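Local coordinates for protein adenylosuccinate lyase (Francisella tularensis subsp. tularensis SCHU S4, PDB 4EEI) that probably cleaves adenylosuccinate to AMP and fumarate, and the succinylated aminoimidazole carboxamide ribotide to aminoimidazole carboxamide ribotide and fumarate, in the synthesis of purine nucleotides, at residues K12-E17 / Y312-F317; L24-A29 / I98-S103; G175-F180 / R216-K221; K162-D167 / G227-A232. One frame throughout, in Å; residues are numbered along the deposited sequence.

Contact 1 of 4, residues K12-E17 / Y312-F317; sequences KIWADE and YLPDNF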
loop_
_atom_site.group_PDB
_atom_site.type_symbol
_atom_site.label_atom_id
_atom_site.label_comp_id
_atom_site.label_asym_id
_atom_site.label_seq_id
_atom_site.Cartn_x
_atom_site.Cartn_y
_atom_site.Cartn_z
ATOM N N LYS B 12 15.844 18.965 -13.419
ATOM C CA LYS B 12 15.714 20.220 -14.150
ATOM C C LYS B 12 14.311 20.363 -14.728
ATOM O O LYS B 12 13.734 21.449 -14.724
ATOM C CB LYS B 12 16.753 20.302 -15.270
ATOM C CG LYS B 12 16.741 21.616 -16.031
ATOM C CD LYS B 12 17.900 21.699 -17.010
ATOM C CE LYS B 12 17.890 23.017 -17.768
ATOM N NZ LYS B 12 16.870 23.027 -18.851
ATOM N N ILE B 13 13.752 19.255 -15.198
ATOM C CA ILE B 13 12.411 19.267 -15.766
ATOM C C ILE B 13 11.391 19.693 -14.716
ATOM O O ILE B 13 10.452 20.432 -15.010
ATOM C CB ILE B 13 12.020 17.884 -16.318
ATOM C CG1 ILE B 13 12.815 17.570 -17.587
ATOM C CG2 ILE B 13 10.526 17.819 -16.591
ATOM C CD1 ILE B 13 12.839 16.100 -17.946
ATOM N N TRP B 14 11.578 19.213 -13.491
ATOM C CA TRP B 14 10.662 19.504 -12.401
ATOM C C TRP B 14 11.026 20.717 -11.582
ATOM O O TRP B 14 10.298 21.084 -10.636
ATOM C CB TRP B 14 10.489 18.272 -11.521
ATOM C CG TRP B 14 9.946 17.100 -12.298
ATOM C CD1 TRP B 14 10.665 16.080 -12.913
ATOM C CD2 TRP B 14 8.537 16.804 -12.598
ATOM N NE1 TRP B 14 9.824 15.197 -13.541
ATOM C CE2 TRP B 14 8.536 15.573 -13.391
ATOM C CE3 TRP B 14 7.328 17.409 -12.294
ATOM C CZ2 TRP B 14 7.365 14.995 -13.844
ATOM C CZ3 TRP B 14 6.153 16.815 -12.759
ATOM C CH2 TRP B 14 6.174 15.638 -13.516
ATOM N N ALA B 15 12.141 21.355 -11.922
ATOM C CA ALA B 15 12.579 22.571 -11.238
ATOM C C ALA B 15 11.638 23.734 -11.549
ATOM O O ALA B 15 11.019 23.764 -12.613
ATOM C CB ALA B 15 14.005 22.919 -11.631
ATOM N N ASP B 16 11.514 24.680 -10.621
ATOM C CA ASP B 16 10.575 25.786 -10.810
ATOM C C ASP B 16 10.717 26.457 -12.175
ATOM O O ASP B 16 9.724 26.846 -12.784
ATOM C CB ASP B 16 10.729 26.840 -9.704
ATOM C CG ASP B 16 10.056 26.439 -8.402
ATOM O OD1 ASP B 16 9.334 25.420 -8.366
ATOM O OD2 ASP B 16 10.242 27.172 -7.408
ATOM N N GLU B 17 11.946 26.599 -12.662
ATOM C CA GLU B 17 12.133 27.313 -13.931
ATOM C C GLU B 17 11.427 26.634 -15.111
ATOM O O GLU B 17 10.777 27.297 -15.923
ATOM C CB GLU B 17 13.608 27.515 -14.269
ATOM C CG GLU B 17 13.790 28.250 -15.597
ATOM C CD GLU B 17 15.239 28.402 -16.009
ATOM O OE1 GLU B 17 15.774 29.526 -15.880
ATOM O OE2 GLU B 17 15.837 27.408 -16.478
ATOM N N TYR B 312 5.853 13.460 -4.973
ATOM C CA TYR B 312 6.107 12.123 -5.511
ATOM C C TYR B 312 6.407 12.054 -7.010
ATOM O O TYR B 312 7.101 11.142 -7.446
ATOM C CB TYR B 312 5.007 11.127 -5.102
ATOM C CG TYR B 312 3.899 10.945 -6.111
ATOM C CD1 TYR B 312 4.012 10.014 -7.137
ATOM C CD2 TYR B 312 2.727 11.683 -6.024
ATOM C CE1 TYR B 312 2.990 9.835 -8.056
ATOM C CE2 TYR B 312 1.698 11.513 -6.944
ATOM C CZ TYR B 312 1.843 10.593 -7.954
ATOM O OH TYR B 312 0.830 10.418 -8.872
ATOM N N LEU B 313 5.883 12.983 -7.806
ATOM C CA LEU B 313 6.144 12.915 -9.248
ATOM C C LEU B 313 7.613 13.169 -9.614
ATOM O O LEU B 313 8.197 12.381 -10.354
ATOM C CB LEU B 313 5.211 13.829 -10.052
ATOM C CG LEU B 313 3.774 13.329 -10.210
ATOM C CD1 LEU B 313 2.946 14.334 -11.026
ATOM C CD2 LEU B 313 3.743 11.952 -10.862
ATOM N N PRO B 314 8.226 14.258 -9.103
ATOM C CA PRO B 314 9.652 14.394 -9.421
ATOM C C PRO B 314 10.481 13.255 -8.828
ATOM O O PRO B 314 11.504 12.866 -9.415
ATOM C CB PRO B 314 10.030 15.728 -8.762
ATOM C CG PRO B 314 8.744 16.510 -8.726
ATOM C CD PRO B 314 7.707 15.453 -8.407
ATOM N N ASP B 315 10.068 12.727 -7.679
ATOM C CA ASP B 315 10.821 11.622 -7.085
ATOM C C ASP B 315 10.635 10.349 -7.888
ATOM O O ASP B 315 11.568 9.583 -8.061
ATOM C CB ASP B 315 10.400 11.355 -5.644
ATOM C CG ASP B 315 10.901 12.411 -4.686
ATOM O OD1 ASP B 315 11.725 13.254 -5.099
ATOM O OD2 ASP B 315 10.474 12.391 -3.512
ATOM N N ASN B 316 9.418 10.112 -8.352
ATOM C CA ASN B 316 9.145 8.911 -9.130
ATOM C C ASN B 316 9.982 8.881 -10.408
ATOM O O ASN B 316 10.679 7.906 -10.686
ATOM C CB ASN B 316 7.651 8.819 -9.446
ATOM C CG ASN B 316 7.281 7.517 -10.113
ATOM O OD1 ASN B 316 7.381 7.383 -11.341
ATOM N ND2 ASN B 316 6.849 6.546 -9.310
ATOM N N PHE B 317 9.937 9.958 -11.185
ATOM C CA PHE B 317 10.748 10.003 -12.394
ATOM C C PHE B 317 12.243 10.019 -12.089
ATOM O O PHE B 317 13.041 9.359 -12.773
ATOM C CB PHE B 317 10.338 11.191 -13.270
ATOM C CG PHE B 317 9.006 11.000 -13.933
ATOM C CD1 PHE B 317 8.870 10.113 -14.991
ATOM C CD2 PHE B 317 7.891 11.696 -13.497
ATOM C CE1 PHE B 317 7.633 9.923 -15.609
ATOM C CE2 PHE B 317 6.654 11.512 -14.107
ATOM C CZ PHE B 317 6.531 10.623 -15.162
#
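W14 lays its indole against L313, P314 and F317, where the end of helix 8-14 meets helix 304-333. The CH-pi contact comes first: P314 CA stands 3.9 Å from the centroid of the five-membered ring of W14 and 9° off the ring normal, so the proline backbone sits squarely over one face. The opposite face carries CG2 of its own neighbour I13. Aliphatic packing continues from there. P314 CG reaches W14 CB at 3.7 Å, the two side chains crossing at about a right angle, while L313 CB lies over the same face as P314 CA, at the six-membered ring, 4.0 Å from W14 CH2. The aromatic pair is the third element: the six-membered ring of W14 and the ring of F317 are nearly parallel, at 18°, but slid apart with centroids 5.6 Å distant. They barely overlap and meet obliquely, W14 CZ2 to F317 CD2 at 3.4 Å. CG of W14 is turned anti to its carbonyl carbon (chi1 -60°), which sends the indole toward helix 304-333, and its NE1 makes a weak hydrogen bond to S109 OG on helix 94-131. The backbone N of P314 has no bond to the preceding turn, and the helix is kinked there. Because the contact between the segments is purely apolar, its hold depends on shape and dispersion, with the indole touching helix 304-333 and, at Q105, helix 94-131.

Contact 2 of 4, residues L24-A29 / I98-S103; sequences LEVELA and IDSALS. With EDO (1,2-ethanediol), chain P.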
loop_
_atom_site.group_PDB
_atom_site.type_symbol
_atom_site.label_atom_id
_atom_site.label_comp_id
_atom_site.label_asym_id
_atom_site.label_seq_id
_atom_site.Cartn_x
_atom_site.Cartn_y
_atom_site.Cartn_z
ATOM N N LEU B 24 4.062 28.754 -19.385
ATOM C CA LEU B 24 4.086 29.829 -20.371
ATOM C C LEU B 24 3.755 29.307 -21.766
ATOM O O LEU B 24 3.002 29.941 -22.509
ATOM C CB LEU B 24 5.443 30.535 -20.371
ATOM C CG LEU B 24 5.542 31.671 -21.397
ATOM C CD1 LEU B 24 4.522 32.771 -21.102
ATOM C CD2 LEU B 24 6.953 32.251 -21.432
ATOM N N GLU B 25 4.316 28.155 -22.124
ATOM C CA GLU B 25 4.058 27.561 -23.434
ATOM C C GLU B 25 2.572 27.238 -23.600
ATOM O O GLU B 25 1.985 27.469 -24.662
ATOM C CB GLU B 25 4.902 26.293 -23.630
ATOM C CG GLU B 25 4.694 25.642 -24.997
ATOM C CD GLU B 25 5.468 24.338 -25.179
ATOM O OE1 GLU B 25 6.350 24.032 -24.347
ATOM O OE2 GLU B 25 5.182 23.617 -26.162
ATOM N N VAL B 26 1.964 26.706 -22.543
ATOM C CA VAL B 26 0.531 26.417 -22.539
ATOM C C VAL B 26 -0.329 27.681 -22.629
ATOM O O VAL B 26 -1.305 27.721 -23.394
ATOM C CB VAL B 26 0.159 25.575 -21.304
ATOM C CG1 VAL B 26 -1.331 25.326 -21.251
ATOM C CG2 VAL B 26 0.915 24.261 -21.345
ATOM N N GLU B 27 0.021 28.711 -21.858
ATOM C CA GLU B 27 -0.693 29.989 -21.933
ATOM C C GLU B 27 -0.638 30.567 -23.347
ATOM O O GLU B 27 -1.610 31.149 -23.832
ATOM C CB GLU B 27 -0.086 31.021 -20.969
ATOM C CG GLU B 27 -0.294 30.747 -19.478
ATOM C CD GLU B 27 -1.648 31.227 -18.954
ATOM O OE1 GLU B 27 -2.547 31.544 -19.769
ATOM O OE2 GLU B 27 -1.812 31.286 -17.712
ATOM N N LEU B 28 0.501 30.410 -24.009
ATOM C CA LEU B 28 0.679 31.020 -25.322
ATOM C C LEU B 28 0.002 30.191 -26.400
ATOM O O LEU B 28 -0.357 30.708 -27.453
ATOM C CB LEU B 28 2.165 31.204 -25.633
ATOM C CG LEU B 28 2.860 32.210 -24.726
ATOM C CD1 LEU B 28 4.338 32.318 -25.073
ATOM C CD2 LEU B 28 2.167 33.561 -24.846
ATOM N N ALA B 29 -0.168 28.899 -26.136
ATOM C CA ALA B 29 -0.895 28.038 -27.070
ATOM C C ALA B 29 -2.367 28.448 -27.169
ATOM O O ALA B 29 -2.905 28.605 -28.273
ATOM C CB ALA B 29 -0.767 26.576 -26.670
ATOM N N ILE B 98 -2.136 24.593 -15.479
ATOM C CA ILE B 98 -1.299 23.726 -14.640
ATOM C C ILE B 98 -1.255 22.299 -15.165
ATOM O O ILE B 98 -0.181 21.717 -15.310
ATOM C CB ILE B 98 -1.818 23.664 -13.193
ATOM C CG1 ILE B 98 -1.772 25.040 -12.541
ATOM C CG2 ILE B 98 -1.013 22.662 -12.373
ATOM C CD1 ILE B 98 -2.558 25.123 -11.237
ATOM N N ASP B 99 -2.426 21.730 -15.430
ATOM C CA ASP B 99 -2.505 20.327 -15.807
ATOM C C ASP B 99 -1.978 20.084 -17.214
ATOM O O ASP B 99 -1.366 19.055 -17.475
ATOM C CB ASP B 99 -3.942 19.797 -15.657
ATOM C CG ASP B 99 -4.346 19.578 -14.200
ATOM O OD1 ASP B 99 -3.498 19.756 -13.289
ATOM O OD2 ASP B 99 -5.519 19.207 -13.969
ATOM N N SER B 100 -2.215 21.024 -18.121
ATOM C CA SER B 100 -1.688 20.883 -19.470
ATOM C C SER B 100 -0.165 20.996 -19.461
ATOM O O SER B 100 0.530 20.259 -20.161
ATOM C CB SER B 100 -2.325 21.909 -20.410
ATOM O OG SER B 100 -3.712 21.648 -20.559
ATOM N N ALA B 101 0.364 21.898 -18.641
ATOM C CA ALA B 101 1.807 22.047 -18.551
ATOM C C ALA B 101 2.406 20.832 -17.851
ATOM O O ALA B 101 3.510 20.401 -18.180
ATOM C CB ALA B 101 2.177 23.339 -17.831
ATOM N N LEU B 102 1.678 20.277 -16.889
ATOM C CA LEU B 102 2.154 19.085 -16.183
ATOM C C LEU B 102 2.294 17.925 -17.160
ATOM O O LEU B 102 3.222 17.132 -17.056
ATOM C CB LEU B 102 1.183 18.716 -15.060
ATOM C CG LEU B 102 1.470 17.450 -14.266
ATOM C CD1 LEU B 102 2.846 17.536 -13.632
ATOM C CD2 LEU B 102 0.411 17.279 -13.190
ATOM N N SER B 103 1.378 17.835 -18.121
ATOM C CA SER B 103 1.474 16.788 -19.139
ATOM C C SER B 103 2.744 16.926 -19.948
ATOM O O SER B 103 3.328 15.923 -20.360
ATOM C CB SER B 103 0.271 16.809 -20.077
ATOM O OG SER B 103 -0.892 16.403 -19.387
HETATM C C1 EDO P . -1.301 14.423 -16.652
HETATM O O1 EDO P . -2.492 13.616 -16.599
HETATM C C2 EDO P . -1.614 15.867 -16.259
HETATM O O2 EDO P . -2.588 16.396 -17.166
#
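With chi1 at 177°, V26 turns CG1 anti to the backbone N and CG2 anti to the carbonyl carbon, so that one methyl is directed at S100 and the other at A101. CG1 meets S100 CB at 3.7 Å. CG2 presses on the backbone beside it, 3.6 Å from A101 N, and reaches A101 CB at 3.8 Å. The small side chains of S100 and A101 let the helices come close: the CA atoms of V26 and A101 are 6.1 Å apart. OG of S100 lies anti to its own carbonyl carbon (chi1 -66°), where it is bonded to D96 O one turn earlier and to Q179 N, which leaves CB to face the valine. In the mainly helical fumarase/aspartase fold, helix 94-131 is a long rod that runs from the N-terminal region, represented here by helix 16-33, into the central helical bundle. V26 also touches I97 and L104 of the same rod, F180 and L202, which encloses it in apolar groups. Elsewhere on the rod, D99 forms a salt bridge with R216, and I98 touches the bound AMP. A molecule of 1,2-ethanediol, probably from the crystallisation liquor, donates from O2 to D99 O at 2.9 Å. That same O2 lies 2.8 Å from S103 OG, a hydroxyl already bonded to T177 O.

Contact 3 of 4, residues G175-F180 / R216-K221; sequences GLTVQF and RDRIAK. With EDO (1,2-ethanediol), chain C.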
loop_
_atom_site.group_PDB
_atom_site.type_symbol
_atom_site.label_atom_id
_atom_site.label_comp_id
_atom_site.label_asym_id
_atom_site.label_seq_id
_atom_site.Cartn_x
_atom_site.Cartn_y
_atom_site.Cartn_z
ATOM N N GLY B 175 -1.969 8.436 -23.721
ATOM C CA GLY B 175 -2.026 8.453 -22.275
ATOM C C GLY B 175 -2.169 9.870 -21.778
ATOM O O GLY B 175 -2.975 10.136 -20.894
ATOM N N LEU B 176 -1.389 10.781 -22.356
ATOM C CA LEU B 176 -1.351 12.165 -21.890
ATOM C C LEU B 176 -2.279 13.043 -22.717
ATOM O O LEU B 176 -2.429 12.832 -23.915
ATOM C CB LEU B 176 0.071 12.717 -21.986
ATOM C CG LEU B 176 1.102 12.061 -21.072
ATOM C CD1 LEU B 176 2.444 12.749 -21.223
ATOM C CD2 LEU B 176 0.622 12.121 -19.638
ATOM N N THR B 177 -2.887 14.033 -22.073
ATOM C CA THR B 177 -3.821 14.929 -22.739
ATOM C C THR B 177 -3.597 16.353 -22.250
ATOM O O THR B 177 -2.842 16.581 -21.303
ATOM C CB THR B 177 -5.281 14.573 -22.369
ATOM O OG1 THR B 177 -5.413 14.566 -20.938
ATOM C CG2 THR B 177 -5.695 13.202 -22.936
ATOM N N VAL B 178 -4.285 17.302 -22.879
ATOM C CA VAL B 178 -4.346 18.660 -22.360
ATOM C C VAL B 178 -5.807 19.094 -22.270
ATOM O O VAL B 178 -6.700 18.418 -22.800
ATOM C CB VAL B 178 -3.540 19.634 -23.235
ATOM C CG1 VAL B 178 -2.056 19.263 -23.215
ATOM C CG2 VAL B 178 -4.079 19.612 -24.657
ATOM N N GLN B 179 -6.063 20.211 -21.593
ATOM C CA GLN B 179 -7.422 20.729 -21.502
ATOM C C GLN B 179 -7.423 22.245 -21.586
ATOM O O GLN B 179 -6.539 22.906 -21.045
ATOM C CB GLN B 179 -8.095 20.291 -20.190
ATOM C CG GLN B 179 -7.343 20.754 -18.928
ATOM C CD GLN B 179 -8.263 20.990 -17.735
ATOM O OE1 GLN B 179 -9.485 20.985 -17.869
ATOM N NE2 GLN B 179 -7.673 21.204 -16.563
ATOM N N PHE B 180 -8.418 22.793 -22.274
ATOM C CA PHE B 180 -8.688 24.220 -22.192
ATOM C C PHE B 180 -10.203 24.375 -22.138
ATOM O O PHE B 180 -10.831 24.828 -23.095
ATOM C CB PHE B 180 -8.096 24.961 -23.398
ATOM C CG PHE B 180 -6.599 24.824 -23.524
ATOM C CD1 PHE B 180 -5.753 25.730 -22.899
ATOM C CD2 PHE B 180 -6.041 23.802 -24.283
ATOM C CE1 PHE B 180 -4.372 25.616 -23.013
ATOM C CE2 PHE B 180 -4.646 23.675 -24.410
ATOM C CZ PHE B 180 -3.817 24.583 -23.772
ATOM N N ARG B 216 -7.331 12.237 -12.737
ATOM C CA ARG B 216 -6.042 11.759 -12.241
ATOM C C ARG B 216 -5.746 10.299 -12.532
ATOM O O ARG B 216 -4.663 9.814 -12.186
ATOM C CB ARG B 216 -5.902 12.055 -10.741
ATOM C CG ARG B 216 -4.863 13.138 -10.427
ATOM C CD ARG B 216 -5.158 14.434 -11.183
ATOM N NE ARG B 216 -4.048 15.393 -11.100
ATOM C CZ ARG B 216 -3.998 16.533 -11.782
ATOM N NH1 ARG B 216 -4.989 16.860 -12.602
ATOM N NH2 ARG B 216 -2.965 17.348 -11.644
ATOM N N ASP B 217 -6.674 9.597 -13.183
ATOM C CA ASP B 217 -6.444 8.182 -13.499
ATOM C C ASP B 217 -5.421 7.981 -14.617
ATOM O O ASP B 217 -4.878 6.878 -14.787
ATOM C CB ASP B 217 -7.755 7.450 -13.830
ATOM C CG ASP B 217 -8.385 7.928 -15.138
ATOM O OD1 ASP B 217 -8.255 7.227 -16.173
ATOM O OD2 ASP B 217 -9.022 9.000 -15.118
ATOM N N ARG B 218 -5.155 9.035 -15.385
ATOM C CA ARG B 218 -4.122 8.944 -16.416
ATOM C C ARG B 218 -2.774 8.882 -15.732
ATOM O O ARG B 218 -1.955 8.008 -16.023
ATOM C CB ARG B 218 -4.195 10.140 -17.374
ATOM C CG ARG B 218 -5.553 10.277 -18.065
ATOM C CD ARG B 218 -5.502 11.250 -19.241
ATOM N NE ARG B 218 -6.758 11.239 -20.007
ATOM C CZ ARG B 218 -6.996 10.435 -21.039
ATOM N NH1 ARG B 218 -6.069 9.570 -21.436
ATOM N NH2 ARG B 218 -8.153 10.504 -21.683
ATOM N N ILE B 219 -2.545 9.802 -14.801
ATOM C CA ILE B 219 -1.323 9.756 -14.007
ATOM C C ILE B 219 -1.230 8.439 -13.246
ATOM O O ILE B 219 -0.166 7.826 -13.194
ATOM C CB ILE B 219 -1.233 10.937 -13.022
ATOM C CG1 ILE B 219 -0.872 12.216 -13.783
ATOM C CG2 ILE B 219 -0.157 10.669 -11.953
ATOM C CD1 ILE B 219 -1.023 13.496 -12.964
ATOM N N ALA B 220 -2.339 7.998 -12.666
ATOM C CA ALA B 220 -2.321 6.772 -11.876
ATOM C C ALA B 220 -1.977 5.568 -12.746
ATOM O O ALA B 220 -1.327 4.628 -12.286
ATOM C CB ALA B 220 -3.653 6.560 -11.166
ATOM N N LYS B 221 -2.424 5.580 -13.996
ATOM C CA LYS B 221 -2.131 4.466 -14.882
ATOM C C LYS B 221 -0.628 4.375 -15.131
ATOM O O LYS B 221 -0.044 3.289 -15.057
ATOM C CB LYS B 221 -2.878 4.608 -16.212
ATOM C CG LYS B 221 -2.429 3.571 -17.254
ATOM C CD LYS B 221 -3.362 3.531 -18.465
ATOM C CE LYS B 221 -2.882 2.506 -19.492
ATOM N NZ LYS B 221 -3.821 2.449 -20.654
HETATM C C1 EDO C . -0.710 11.371 -26.395
HETATM O O1 EDO C . -1.898 10.739 -25.899
HETATM C C2 EDO C . -0.702 11.402 -27.922
HETATM O O2 EDO C . 0.303 12.309 -28.399
#
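The guanidinium of R218 is the flat group here, with the T177 methyl on one face and the carbonyl of G175 at its edge. T177 CG2 stands 3.6 Å above the plane, over its centre, and is 3.6 Å from R218 CZ. At the edge, R218 NH1 donates to G175 O over 3.2 Å with an N-H...O angle of 148°. The bond is imperfectly aligned: the oxygen is tilted from the guanidinium plane, and NH1 rises 50° out of the carbonyl plane. T177 presents its methyl because chi1 of 54° directs CG2 anti to the carbonyl carbon, while OG1 bonds to E207 OE2. R218 NE makes a salt bridge to that same carboxylate oxygen, and NH2 pairs with E208, so the arginine ties together three parts of the chain. The extended loop after helix 151-173 runs past the first turn of helix 217-244, one of the long helices of the central bundle of the fumarase/aspartase fold. R163 of the third subunit also packs on R218, and D217 is salt-bridged to R163 and R164 of that subunit. G175 N donates to O1 of a 1,2-ethanediol at 3.2 Å, and this hydroxyl in turn donates to L176 O.

Contact 4 of 4, residues K162-D167 / G227-A232; sequences KRRLKD and GLIASA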
loop_
_atom_site.group_PDB
_atom_site.type_symbol
_atom_site.label_atom_id
_atom_site.label_comp_id
_atom_site.label_asym_id
_atom_site.label_seq_id
_atom_site.Cartn_x
_atom_site.Cartn_y
_atom_site.Cartn_z
ATOM N N LYS B 162 10.764 -5.936 -21.355
ATOM C CA LYS B 162 10.148 -5.630 -22.660
ATOM C C LYS B 162 8.618 -5.536 -22.577
ATOM O O LYS B 162 7.987 -4.754 -23.305
ATOM C CB LYS B 162 10.562 -6.647 -23.740
ATOM C CG LYS B 162 12.026 -6.544 -24.174
ATOM C CD LYS B 162 12.246 -5.396 -25.165
ATOM C CE LYS B 162 11.599 -5.713 -26.503
ATOM N NZ LYS B 162 11.350 -4.484 -27.318
ATOM N N ARG B 163 8.005 -6.343 -21.717
ATOM C CA ARG B 163 6.562 -6.213 -21.516
ATOM C C ARG B 163 6.267 -4.821 -20.958
ATOM O O ARG B 163 5.294 -4.177 -21.359
ATOM C CB ARG B 163 6.024 -7.311 -20.585
ATOM C CG ARG B 163 5.962 -8.695 -21.231
ATOM C CD ARG B 163 5.191 -9.709 -20.362
ATOM N NE ARG B 163 5.890 -10.106 -19.129
ATOM C CZ ARG B 163 6.797 -11.077 -19.069
ATOM N NH1 ARG B 163 7.160 -11.721 -20.174
ATOM N NH2 ARG B 163 7.354 -11.405 -17.913
ATOM N N ARG B 164 7.117 -4.349 -20.051
ATOM C CA ARG B 164 6.929 -3.016 -19.471
ATOM C C ARG B 164 7.223 -1.930 -20.502
ATOM O O ARG B 164 6.550 -0.895 -20.535
ATOM C CB ARG B 164 7.815 -2.829 -18.241
ATOM C CG ARG B 164 7.588 -3.862 -17.138
ATOM C CD ARG B 164 6.265 -3.649 -16.375
ATOM N NE ARG B 164 5.097 -4.099 -17.138
ATOM C CZ ARG B 164 4.716 -5.371 -17.245
ATOM N NH1 ARG B 164 3.655 -5.692 -17.974
ATOM N NH2 ARG B 164 5.399 -6.323 -16.619
ATOM N N LEU B 165 8.217 -2.168 -21.354
ATOM C CA LEU B 165 8.558 -1.185 -22.379
ATOM C C LEU B 165 7.394 -1.005 -23.346
ATOM O O LEU B 165 7.072 0.117 -23.743
ATOM C CB LEU B 165 9.856 -1.571 -23.117
ATOM C CG LEU B 165 10.274 -0.619 -24.241
ATOM C CD1 LEU B 165 10.635 0.756 -23.676
ATOM C CD2 LEU B 165 11.445 -1.198 -25.018
ATOM N N LYS B 166 6.738 -2.100 -23.720
ATOM C CA LYS B 166 5.562 -1.973 -24.569
ATOM C C LYS B 166 4.436 -1.201 -23.869
ATOM O O LYS B 166 3.784 -0.369 -24.496
ATOM C CB LYS B 166 5.063 -3.337 -25.061
ATOM C CG LYS B 166 3.881 -3.229 -26.028
ATOM C CD LYS B 166 3.319 -4.599 -26.376
ATOM C CE LYS B 166 2.053 -4.492 -27.238
ATOM N NZ LYS B 166 0.860 -3.950 -26.502
ATOM N N ASP B 167 4.205 -1.471 -22.583
ATOM C CA ASP B 167 3.197 -0.719 -21.817
ATOM C C ASP B 167 3.492 0.783 -21.890
ATOM O O ASP B 167 2.583 1.590 -22.096
ATOM C CB ASP B 167 3.193 -1.128 -20.331
ATOM C CG ASP B 167 2.692 -2.550 -20.092
ATOM O OD1 ASP B 167 2.026 -3.111 -20.989
ATOM O OD2 ASP B 167 2.955 -3.095 -18.980
ATOM N N GLY B 227 5.139 1.014 -11.148
ATOM C CA GLY B 227 5.104 0.061 -10.044
ATOM C C GLY B 227 5.448 -1.351 -10.493
ATOM O O GLY B 227 6.130 -2.104 -9.777
ATOM N N LEU B 228 4.975 -1.718 -11.682
ATOM C CA LEU B 228 5.270 -3.035 -12.253
ATOM C C LEU B 228 6.737 -3.124 -12.645
ATOM O O LEU B 228 7.374 -4.179 -12.487
ATOM C CB LEU B 228 4.389 -3.297 -13.476
ATOM C CG LEU B 228 2.890 -3.463 -13.225
ATOM C CD1 LEU B 228 2.138 -3.393 -14.542
ATOM C CD2 LEU B 228 2.604 -4.800 -12.558
ATOM N N ILE B 229 7.276 -2.021 -13.166
ATOM C CA ILE B 229 8.707 -1.960 -13.466
ATOM C C ILE B 229 9.507 -2.156 -12.178
ATOM O O ILE B 229 10.538 -2.841 -12.167
ATOM C CB ILE B 229 9.084 -0.625 -14.129
ATOM C CG1 ILE B 229 8.463 -0.543 -15.526
ATOM C CG2 ILE B 229 10.626 -0.466 -14.226
ATOM C CD1 ILE B 229 8.597 0.821 -16.203
ATOM N N ALA B 230 9.021 -1.569 -11.087
ATOM C CA ALA B 230 9.707 -1.679 -9.803
ATOM C C ALA B 230 9.805 -3.136 -9.355
ATOM O O ALA B 230 10.825 -3.559 -8.810
ATOM C CB ALA B 230 9.012 -0.821 -8.738
ATOM N N SER B 231 8.747 -3.906 -9.577
ATOM C CA SER B 231 8.795 -5.344 -9.298
ATOM C C SER B 231 9.806 -6.079 -10.173
ATOM O O SER B 231 10.457 -7.027 -9.728
ATOM C CB SER B 231 7.419 -5.975 -9.487
ATOM O OG SER B 231 6.590 -5.629 -8.396
ATOM N N ALA B 232 9.910 -5.667 -11.430
ATOM C CA ALA B 232 10.909 -6.236 -12.337
ATOM C C ALA B 232 12.328 -5.915 -11.861
ATOM O O ALA B 232 13.227 -6.768 -11.895
ATOM C CB ALA B 232 10.695 -5.705 -13.746
HETATM O O HOH W 1 7.197 -6.234 -14.179
#
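R164 reaches across to L228 and I229 with its aliphatic stem. CB starts at I229 CG1, 3.6 Å away, where the two side chains slide past each other in opposite directions. CG keeps to the same methylene, and CD closes on L228 CB at 3.5 Å. Bends at chi2 (-73°) and chi3 (76°) fold the chain back toward its own helix, so NE donates to D167 OD2 at 3.0 Å. NH1 bonds to the same oxygen at 2.9 Å. This is a side-on salt bridge converging on one atom: OD2 lies in the guanidinium plane, while NE (anti side) and NH1 (syn side) both reach it from one face of the carboxylate plane. L228 CD1 lies over one face of the guanidinium, toward the rim. NH2 ends the chain: it donates at 3.0 Å to a water that in turn donates a hydrogen bond to L228 O at 2.7 Å, and it is also salt-bridged to D217 of the third subunit. The buried guanidinium has partners at all three nitrogens. Helices 151-173 and 217-244 run antiparallel here; L165, its CB directed away from the contact, packs on helix 94-131, while R163, L228 and S231 meet the third subunit.

Overall arrangement
Contacts 1, 2 and 3 lie close together, centres 13 to 17 Å apart, each touching the other two, and contact 4 lies near the chain's centre, 29 Å from contact 2. Contact 1 closes the longest loop and encloses the rest: contact 2 comes first, and contact 3 follows, nested within contact 4. L102 touches W14 and L313, I219 touches Y312 and L313, and polar and packing contacts join 2 and 3. Helix 16-33 serves contacts 1 and 2, helix 217-244 contacts 3 and 4. Contacts 3 and 4 meet the third subunit, which places them at a subunit interface, consistent with the shared helical bundle of this family's tetramers, whereas contact 2 includes I98 of the AMP pocket.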